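Local coordinates for TrwG protein (Bartonella grahamii, PDB 4NHF) that is a VirB8-family component of a bacterial type IV secretion system, here its soluble domain, and probably takes part in assembling the secretion channel, at residues Leu49-Tyr52 against Val53-Glu57. Residues are numbered along the deposited sequence; the frame is centred on the assembly and turned at random.
Sequences LNQY and VLNRE
Y52 and R56, one helical turn apart, run side by side and point the same way. Both carry CG anti to the backbone N (chi1 -172° and 174°), and the arginine is extended as far as NE, long enough to bring its NH1 to the tyrosine OH at 3.0 Å. The hydroxyl lies at the edge of the guanidinium, in its plane, which is turned 63° from the ring. On the way R56 CD passes 3.6 Å from Y52 CE2, while CB sits over one ring face, toward the rim. Tyrosine suits the place, giving the aliphatic arm a flat ring and the guanidinium a hydroxyl, which also bonds S75 OG.

N55 folds back on its own helix: its ND2 donates to Q51 O at 2.9 Å from above the carbonyl plane, while N55 N reaches the same oxygen from the opposite face. Asparagine fits because its amide gives N-H to Q51 O and to a water, itself 2.6 Å from Q51 OE1, while OD1 accepts from N67 ND2.

L54 CD1 packs 3.6 Å from N50 ND2, and V53 CG2 rests 3.4 Å from L49 O. Aliphatic side chains suit both positions, which touch the sheet, L54 at V107 and V53 at V120 and F122. Such i to i+4 pairing is characteristic of an alpha helix, here 42-57, packed on the antiparallel sheet of the NTF2-like VirB8 fold.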
ATOM      1  N   LEU A  49       9.882  -6.058   1.088  1.00 14.39           N
ATOM      2  CA  LEU A  49       9.489  -7.459   1.225  1.00 14.07           C
ATOM      3  C   LEU A  49       8.126  -7.571   1.899  1.00 13.70           C
ATOM      4  O   LEU A  49       7.320  -8.414   1.508  1.00 13.05           O
ATOM      5  CB  LEU A  49      10.512  -8.267   2.006  1.00 14.55           C
ATOM      6  CG  LEU A  49      11.818  -8.501   1.216  1.00 14.94           C
ATOM      7  CD1 LEU A  49      12.887  -8.810   2.202  1.00 15.99           C
ATOM      8  CD2 LEU A  49      11.702  -9.598   0.163  1.00 14.91           C
ATOM      9  N   ASN A  50       7.923  -6.786   2.963  1.00 13.92           N
ATOM     10  CA  ASN A  50       6.647  -6.708   3.599  1.00 14.14           C
ATOM     11  C   ASN A  50       5.562  -6.249   2.640  1.00 13.71           C
ATOM     12  O   ASN A  50       4.458  -6.868   2.633  1.00 13.70           O
ATOM     13  CB  ASN A  50       6.747  -5.770   4.804  1.00 15.05           C
ATOM     14  CG  ASN A  50       5.469  -5.702   5.621  1.00 15.43           C
ATOM     15  OD1 ASN A  50       4.987  -6.707   6.144  1.00 16.01           O
ATOM     16  ND2 ASN A  50       4.954  -4.506   5.787  1.00 15.51           N
ATOM     17  N   GLN A  51       5.790  -5.158   1.886  1.00 13.53           N
ATOM     18  CA  GLN A  51       4.739  -4.730   0.941  1.00 13.89           C
ATOM     19  C   GLN A  51       4.409  -5.860  -0.084  1.00 13.03           C
ATOM     20  O   GLN A  51       3.260  -6.074  -0.461  1.00 12.75           O
ATOM     21  CB  GLN A  51       5.065  -3.432   0.229  1.00 14.52           C
ATOM     22  CG  GLN A  51       4.956  -2.177   1.126  1.00 15.54           C
ATOM     23  CD  GLN A  51       3.603  -2.002   1.759  1.00 16.52           C
ATOM     24  OE1 GLN A  51       2.591  -2.041   1.069  1.00 17.82           O
ATOM     25  NE2 GLN A  51       3.557  -1.904   3.062  1.00 17.48           N
ATOM     26  N   TYR A  52       5.426  -6.591  -0.506  1.00 12.61           N
ATOM     27  CA  TYR A  52       5.208  -7.616  -1.520  1.00 12.24           C
ATOM     28  C   TYR A  52       4.316  -8.738  -0.983  1.00 12.51           C
ATOM     29  O   TYR A  52       3.398  -9.174  -1.645  1.00 12.49           O
ATOM     30  CB  TYR A  52       6.491  -8.219  -2.030  1.00 12.26           C
ATOM     31  CG  TYR A  52       6.281  -9.137  -3.205  1.00 11.91           C
ATOM     32  CD1 TYR A  52       6.029  -8.652  -4.464  1.00 11.85           C
ATOM     33  CD2 TYR A  52       6.356 -10.498  -3.039  1.00 12.02           C
ATOM     34  CE1 TYR A  52       5.847  -9.524  -5.544  1.00 12.14           C
ATOM     35  CE2 TYR A  52       6.148 -11.376  -4.092  1.00 12.20           C
ATOM     36  CZ  TYR A  52       5.894 -10.895  -5.350  1.00 12.30           C
ATOM     37  OH  TYR A  52       5.733 -11.830  -6.364  1.00 12.51           O
ATOM     38  N   VAL A  53       4.616  -9.215   0.209  1.00 12.64           N
ATOM     39  CA  VAL A  53       3.890 -10.329   0.766  1.00 12.75           C
ATOM     40  C   VAL A  53       2.476  -9.859   1.063  1.00 12.70           C
ATOM     41  O   VAL A  53       1.531 -10.580   0.743  1.00 12.80           O
ATOM     42  CB  VAL A  53       4.620 -10.843   2.022  1.00 12.90           C
ATOM     43  CG1 VAL A  53       3.779 -11.792   2.800  1.00 13.29           C
ATOM     44  CG2 VAL A  53       5.945 -11.509   1.617  1.00 13.10           C
ATOM     45  N   LEU A  54       2.336  -8.651   1.635  1.00 12.79           N
ATOM     46  CA  LEU A  54       1.007  -8.070   1.907  1.00 13.20           C
ATOM     47  C   LEU A  54       0.165  -7.926   0.636  1.00 13.87           C
ATOM     48  O   LEU A  54      -1.055  -8.203   0.677  1.00 14.18           O
ATOM     49  CB  LEU A  54       1.031  -6.715   2.601  1.00 13.23           C
ATOM     50  CG  LEU A  54       1.620  -6.723   4.001  1.00 13.51           C
ATOM     51  CD1 LEU A  54       1.703  -5.296   4.541  1.00 13.92           C
ATOM     52  CD2 LEU A  54       0.831  -7.659   4.885  1.00 13.91           C
ATOM     53  N   ASN A  55       0.776  -7.552  -0.479  1.00 13.79           N
ATOM     54  CA  ASN A  55      -0.009  -7.475  -1.717  1.00 14.48           C
ATOM     55  C   ASN A  55      -0.271  -8.835  -2.370  1.00 14.76           C
ATOM     56  O   ASN A  55      -1.360  -9.090  -2.884  1.00 14.59           O
ATOM     57  CB  ASN A  55       0.634  -6.545  -2.716  1.00 14.41           C
ATOM     58  CG  ASN A  55       0.314  -5.100  -2.408  1.00 15.19           C
ATOM     59  OD1 ASN A  55      -0.746  -4.581  -2.811  1.00 15.90           O
ATOM     60  ND2 ASN A  55       1.217  -4.436  -1.693  1.00 15.22           N
ATOM     61  N   ARG A  56       0.754  -9.677  -2.402  1.00 14.31           N
ATOM     62  CA  ARG A  56       0.570 -10.928  -3.092  1.00 14.57           C
ATOM     63  C   ARG A  56      -0.387 -11.905  -2.358  1.00 14.87           C
ATOM     64  O   ARG A  56      -1.086 -12.654  -3.011  1.00 14.70           O
ATOM     65  CB  ARG A  56       1.921 -11.565  -3.377  1.00 14.43           C
ATOM     66  CG  ARG A  56       1.834 -12.950  -3.975  1.00 15.10           C
ATOM     67  CD  ARG A  56       3.187 -13.394  -4.505  1.00 15.32           C
ATOM     68  NE  ARG A  56       3.085 -14.750  -5.057  1.00 16.11           N
ATOM     69  CZ  ARG A  56       3.880 -15.322  -5.955  1.00 16.35           C
ATOM     70  NH1 ARG A  56       4.891 -14.688  -6.532  1.00 16.28           N
ATOM     71  NH2 ARG A  56       3.617 -16.573  -6.322  1.00 16.84           N
ATOM     72  N   GLU A  57      -0.367 -11.920  -1.031  1.00 14.72           N
ATOM     73  CA  GLU A  57      -1.059 -12.954  -0.284  1.00 15.71           C
ATOM     74  C   GLU A  57      -2.434 -12.511   0.152  1.00 15.73           C
ATOM     75  O   GLU A  57      -3.239 -13.327   0.516  1.00 16.48           O
ATOM     76  CB  GLU A  57      -0.207 -13.405   0.927  1.00 16.08           C
ATOM     77  CG  GLU A  57       1.130 -14.061   0.543  1.00 15.87           C
ATOM     78  CD  GLU A  57       1.005 -15.383  -0.192  1.00 16.89           C
ATOM     79  OE1 GLU A  57      -0.040 -16.036  -0.154  1.00 17.15           O
ATOM     80  OE2 GLU A  57       1.984 -15.774  -0.833  1.00 18.01           O
TER
HETATM   81  O   HOH W   1       2.024  -1.531  -1.374  1.00 26.79           O